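Local coordinates for protein MHC class I antigen (Anolis carolinensis, PDB 7CPO) that probably displays peptides on the cell surface for recognition by T cells, as an MHC class I heavy chain of a lizard, at residues Met200-Cys205 with Ser248-Pro253; Trp219-Glu224 with Glu257-His262. One frame throughout, in Å; residues are numbered along the deposited sequence.

Contact 1 (Met200-Cys205 with Ser248-Pro253); sequences METLIC and SVKVDP
In the membrane-proximal immunoglobulin C1-set domain, E201-C205 and S248-V251 are neighbouring antiparallel strands, the two inner ones of the four-stranded sheet, and E201 pairs with V251 and L203 with V249 as hydrogen-bonded pairs. V251 N reaches E201 O at 2.7 Å and L203 N reaches V249 O at 2.8 Å. The return bonds, E201 N to V251 O and V249 N to L203 O, are each 3.1 Å.

L203 and V251 send their side chains to the same face of the sheet and cross there at about a right angle. L203 CG comes within 3.8 Å of V251 CG2, while CD1 lies against both methyls and CB meets V249 CG1. This is the face that a C1 domain turns inward between its two sheets, and W219 and Y259 of the opposing sheet close over it. E201 lies on this face too, but its extended chain carries the carboxylate out to salt bridges with R256 and R193.

On the other face T202 CG2 packs on S248 CB at 3.8 Å. K250 starts out with CG anti to its backbone N (chi1 -165°), then bends at its last two torsions, which folds NZ back to 3.7 Å from M200 CB; the ammonium is paired with E195. At this end of the pair, just before E201, M200 bends at chi2 and chi3 and curls over D252 and P253, where the chain leaves the other strand. Its SD sits 3.5 Å from P253 CD, on a poorly ordered ring, and its CE rests on D252 CA.

Contact 2 (Trp219-Glu224 with Glu257-His262); sequences WTRDGE and ERYKCH
W219 turns one face of its indole to C261, one of the two cysteines of the immunoglobulin-fold disulfide, bonded to C205: C261 CB stands 4.0 Å from the centroid of the six-membered ring, only 8° off the normal, and SG lies farther out above the same ring. This is the tryptophan packed on the intersheet disulfide that immunoglobulin domains characteristically have, and W219 CZ3 also touches Y259 CB. T220 and K260 form a hydrogen-bonded antiparallel pair, with T220 N to K260 O at 2.9 Å and the return bond weak.

R221 runs extended alongside Y259, pointing the same way, its guanidinium plane turned 49° from the ring; NE donates a long, bent bond to Y259 OH (3.3 Å), close to the guanidinium plane; the hydroxyl also bonds to D252 OD2. R258 lies beside R221 with the two guanidinium planes 50° apart, and R258 NH2 sits over the centre of the R221 group. Such a close pair of positive groups is probably eased by D222 and by E255, which bridges to R258 NH1. D222 projects from the type I' turn R221-E224, and in a salt bridge its OD1 takes R258 NE on the syn side at 2.9 Å. A water links the turn to R258: it accepts from G223 N and donates to R258 O at 2.7 Å.

Overall arrangement
Contacts 1 and 2 belong to the two facing sheets of one immunoglobulin sandwich, and their centres are 11 Å apart. The segments alternate along the chain: strand 201-210 leads to 216-221, and 243-251 to 259-264, so each consecutive pair passes from one sheet to the other. The C205 SG to C261 SG disulfide, 2.0 Å, ties them together covalently. Farther along the interface V249 CG1 packs on W219 CD2 at 3.5 Å, and beyond it V251 CG1 on Y259 CD1 at the same distance. Towards the loops, D252 OD2 and Y259 OH, 2.9 Å apart, probably share a hydrogen bond. Both contacts lie in the C1-set domain, apart from the alpha 1 and alpha 2 domains that form the peptide groove in this family.

Contact 1 (Met200-Cys205 with Ser248-Pro253)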
# COMPACT_ATOMS: atom_id res chain seq x y z
N MET A 200 4.80 36.49 0.25
CA MET A 200 3.65 35.74 -0.22
C MET A 200 3.25 34.75 0.86
O MET A 200 4.02 34.46 1.77
CB MET A 200 3.97 35.02 -1.54
CG MET A 200 4.39 35.95 -2.66
SD MET A 200 3.12 37.14 -3.15
CE MET A 200 2.24 36.19 -4.38
N GLU A 201 2.02 34.24 0.76
CA GLU A 201 1.52 33.26 1.72
C GLU A 201 1.26 31.94 1.03
O GLU A 201 0.84 31.91 -0.13
CB GLU A 201 0.22 33.73 2.39
CG GLU A 201 0.39 34.79 3.45
CD GLU A 201 -0.93 35.29 4.02
OE1 GLU A 201 -2.00 34.84 3.56
OE2 GLU A 201 -0.89 36.15 4.92
N THR A 202 1.52 30.84 1.74
CA THR A 202 1.11 29.51 1.30
C THR A 202 -0.11 29.09 2.11
O THR A 202 -0.06 29.04 3.35
CB THR A 202 2.23 28.48 1.46
OG1 THR A 202 3.38 28.92 0.73
CG2 THR A 202 1.77 27.12 0.90
N LEU A 203 -1.22 28.81 1.42
CA LEU A 203 -2.43 28.30 2.06
C LEU A 203 -2.42 26.77 1.99
O LEU A 203 -2.36 26.19 0.90
CB LEU A 203 -3.67 28.87 1.38
CG LEU A 203 -3.90 30.39 1.43
CD1 LEU A 203 -5.31 30.77 0.94
CD2 LEU A 203 -3.64 30.96 2.82
N ILE A 204 -2.47 26.12 3.16
CA ILE A 204 -2.41 24.66 3.24
C ILE A 204 -3.79 24.11 3.56
O ILE A 204 -4.44 24.55 4.52
CB ILE A 204 -1.38 24.20 4.28
CG1 ILE A 204 0.00 24.72 3.92
CG2 ILE A 204 -1.38 22.68 4.38
CD1 ILE A 204 1.02 24.46 4.99
N CYS A 205 -4.23 23.14 2.78
CA CYS A 205 -5.48 22.44 3.04
C CYS A 205 -5.17 21.02 3.51
O CYS A 205 -4.72 20.19 2.72
CB CYS A 205 -6.35 22.44 1.79
SG CYS A 205 -7.92 21.68 2.09
N SER A 248 -1.65 22.51 -1.27
CA SER A 248 -1.20 23.87 -1.00
C SER A 248 -1.25 24.73 -2.25
O SER A 248 -1.24 24.23 -3.38
CB SER A 248 0.23 23.87 -0.45
OG SER A 248 1.13 23.44 -1.45
N VAL A 249 -1.31 26.04 -2.02
CA VAL A 249 -1.25 27.04 -3.08
C VAL A 249 -0.52 28.26 -2.52
O VAL A 249 -0.65 28.60 -1.34
CB VAL A 249 -2.66 27.40 -3.61
CG1 VAL A 249 -3.55 27.90 -2.48
CG2 VAL A 249 -2.57 28.42 -4.74
N LYS A 250 0.30 28.89 -3.35
CA LYS A 250 0.93 30.15 -2.97
C LYS A 250 0.02 31.28 -3.43
O LYS A 250 -0.28 31.40 -4.63
CB LYS A 250 2.33 30.30 -3.55
CG LYS A 250 3.09 31.43 -2.84
CD LYS A 250 4.53 31.64 -3.30
CE LYS A 250 5.52 31.01 -2.29
NZ LYS A 250 5.50 31.66 -0.94
N VAL A 251 -0.47 32.07 -2.48
CA VAL A 251 -1.41 33.13 -2.78
C VAL A 251 -0.79 34.46 -2.42
O VAL A 251 0.24 34.55 -1.74
CB VAL A 251 -2.76 32.97 -2.06
CG1 VAL A 251 -3.33 31.59 -2.30
CG2 VAL A 251 -2.61 33.30 -0.58
N ASP A 252 -1.47 35.46 -2.79
CA ASP A 252 -0.96 36.76 -3.10
C ASP A 252 -1.15 37.70 -1.91
O ASP A 252 -1.91 37.39 -0.98
CB ASP A 252 -1.69 37.27 -4.35
CG ASP A 252 -1.98 36.13 -5.34
OD1 ASP A 252 -1.03 35.65 -6.03
OD2 ASP A 252 -3.15 35.69 -5.41
N PRO A 253 -0.45 38.83 -1.90
CA PRO A 253 -0.76 39.85 -0.90
C PRO A 253 -2.18 40.32 -1.13
O PRO A 253 -2.61 40.49 -2.28
CB PRO A 253 0.27 40.96 -1.16
CG PRO A 253 1.15 40.49 -2.28
CD PRO A 253 0.42 39.38 -2.96

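Contact 2 (Trp219-Glu224 with Glu257-His262)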
# COMPACT_ATOMS: atom_id res chain seq x y z
N TRP A 219 -7.74 23.30 -4.96
CA TRP A 219 -7.84 24.72 -4.65
C TRP A 219 -8.58 25.44 -5.77
O TRP A 219 -8.29 25.25 -6.96
CB TRP A 219 -6.45 25.31 -4.44
CG TRP A 219 -5.98 25.14 -3.05
CD1 TRP A 219 -5.06 24.23 -2.60
CD2 TRP A 219 -6.41 25.89 -1.92
NE1 TRP A 219 -4.89 24.38 -1.25
CE2 TRP A 219 -5.71 25.39 -0.80
CE3 TRP A 219 -7.32 26.94 -1.73
CZ2 TRP A 219 -5.88 25.90 0.48
CZ3 TRP A 219 -7.49 27.45 -0.46
CH2 TRP A 219 -6.78 26.93 0.63
N THR A 220 -9.55 26.27 -5.40
CA THR A 220 -10.24 27.09 -6.37
C THR A 220 -9.84 28.55 -6.22
O THR A 220 -9.32 28.98 -5.18
CB THR A 220 -11.75 26.90 -6.26
OG1 THR A 220 -12.17 27.08 -4.90
CG2 THR A 220 -12.13 25.52 -6.69
N ARG A 221 -10.05 29.30 -7.29
CA ARG A 221 -9.78 30.73 -7.35
C ARG A 221 -10.98 31.37 -8.01
O ARG A 221 -11.28 31.04 -9.17
CB ARG A 221 -8.50 31.02 -8.14
CG ARG A 221 -8.07 32.48 -8.25
CD ARG A 221 -6.76 32.52 -8.99
NE ARG A 221 -6.19 33.86 -9.11
CZ ARG A 221 -6.24 34.61 -10.21
NH1 ARG A 221 -6.86 34.17 -11.30
NH2 ARG A 221 -5.68 35.80 -10.21
N ASP A 222 -11.70 32.23 -7.29
CA ASP A 222 -13.00 32.72 -7.75
C ASP A 222 -13.88 31.58 -8.24
O ASP A 222 -14.58 31.69 -9.25
CB ASP A 222 -12.87 33.79 -8.85
CG ASP A 222 -12.03 34.98 -8.43
OD1 ASP A 222 -11.83 35.19 -7.22
OD2 ASP A 222 -11.60 35.72 -9.34
N GLY A 223 -13.81 30.45 -7.54
CA GLY A 223 -14.65 29.32 -7.82
C GLY A 223 -14.10 28.33 -8.83
O GLY A 223 -14.63 27.22 -8.92
N GLU A 224 -13.06 28.69 -9.58
CA GLU A 224 -12.53 27.84 -10.65
C GLU A 224 -11.33 27.02 -10.16
O GLU A 224 -10.54 27.48 -9.33
CB GLU A 224 -12.09 28.71 -11.84
CG GLU A 224 -13.20 29.57 -12.47
CD GLU A 224 -14.39 28.77 -12.96
OE1 GLU A 224 -15.49 28.93 -12.39
OE2 GLU A 224 -14.22 27.98 -13.92
N GLU A 257 -8.93 35.93 0.14
CA GLU A 257 -10.35 35.55 0.10
C GLU A 257 -10.79 34.98 -1.25
O GLU A 257 -11.95 34.56 -1.37
CB GLU A 257 -11.22 36.76 0.43
CG GLU A 257 -11.30 37.83 -0.68
CD GLU A 257 -10.02 38.65 -0.83
OE1 GLU A 257 -9.07 38.49 -0.02
OE2 GLU A 257 -9.95 39.47 -1.78
N ARG A 258 -9.94 35.00 -2.26
CA ARG A 258 -10.31 34.41 -3.54
C ARG A 258 -10.12 32.89 -3.55
O ARG A 258 -10.64 32.23 -4.45
CB ARG A 258 -9.48 35.05 -4.66
CG ARG A 258 -9.71 36.55 -4.87
CD ARG A 258 -8.89 37.08 -6.05
NE ARG A 258 -9.47 36.80 -7.36
CZ ARG A 258 -8.82 36.96 -8.52
NH1 ARG A 258 -7.56 37.38 -8.53
NH2 ARG A 258 -9.43 36.68 -9.66
N TYR A 259 -9.41 32.33 -2.56
CA TYR A 259 -9.02 30.93 -2.55
C TYR A 259 -9.78 30.13 -1.50
O TYR A 259 -9.86 30.53 -0.33
CB TYR A 259 -7.51 30.80 -2.31
CG TYR A 259 -6.72 31.49 -3.38
CD1 TYR A 259 -6.44 32.84 -3.30
CD2 TYR A 259 -6.26 30.79 -4.48
CE1 TYR A 259 -5.71 33.47 -4.28
CE2 TYR A 259 -5.54 31.41 -5.46
CZ TYR A 259 -5.27 32.75 -5.36
OH TYR A 259 -4.53 33.35 -6.36
N LYS A 260 -10.31 28.99 -1.92
CA LYS A 260 -11.04 28.06 -1.08
C LYS A 260 -10.55 26.66 -1.40
O LYS A 260 -10.20 26.37 -2.54
CB LYS A 260 -12.55 28.14 -1.34
CG LYS A 260 -13.21 29.37 -0.74
CD LYS A 260 -14.65 29.50 -1.20
CE LYS A 260 -15.13 30.92 -0.96
NZ LYS A 260 -15.77 31.05 0.36
N CYS A 261 -10.52 25.80 -0.39
CA CYS A 261 -10.14 24.41 -0.61
C CYS A 261 -11.41 23.60 -0.90
O CYS A 261 -12.30 23.50 -0.05
CB CYS A 261 -9.40 23.86 0.60
SG CYS A 261 -9.04 22.10 0.46
N HIS A 262 -11.50 23.04 -2.11
CA HIS A 262 -12.69 22.33 -2.57
C HIS A 262 -12.47 20.82 -2.48
O HIS A 262 -11.48 20.29 -3.01
CB HIS A 262 -13.02 22.74 -4.01
CG HIS A 262 -14.24 22.08 -4.55
ND1 HIS A 262 -15.50 22.59 -4.36
CD2 HIS A 262 -14.40 20.93 -5.25
CE1 HIS A 262 -16.39 21.80 -4.94
NE2 HIS A 262 -15.74 20.78 -5.48
O HOH W 1 -12.64 30.37 -4.67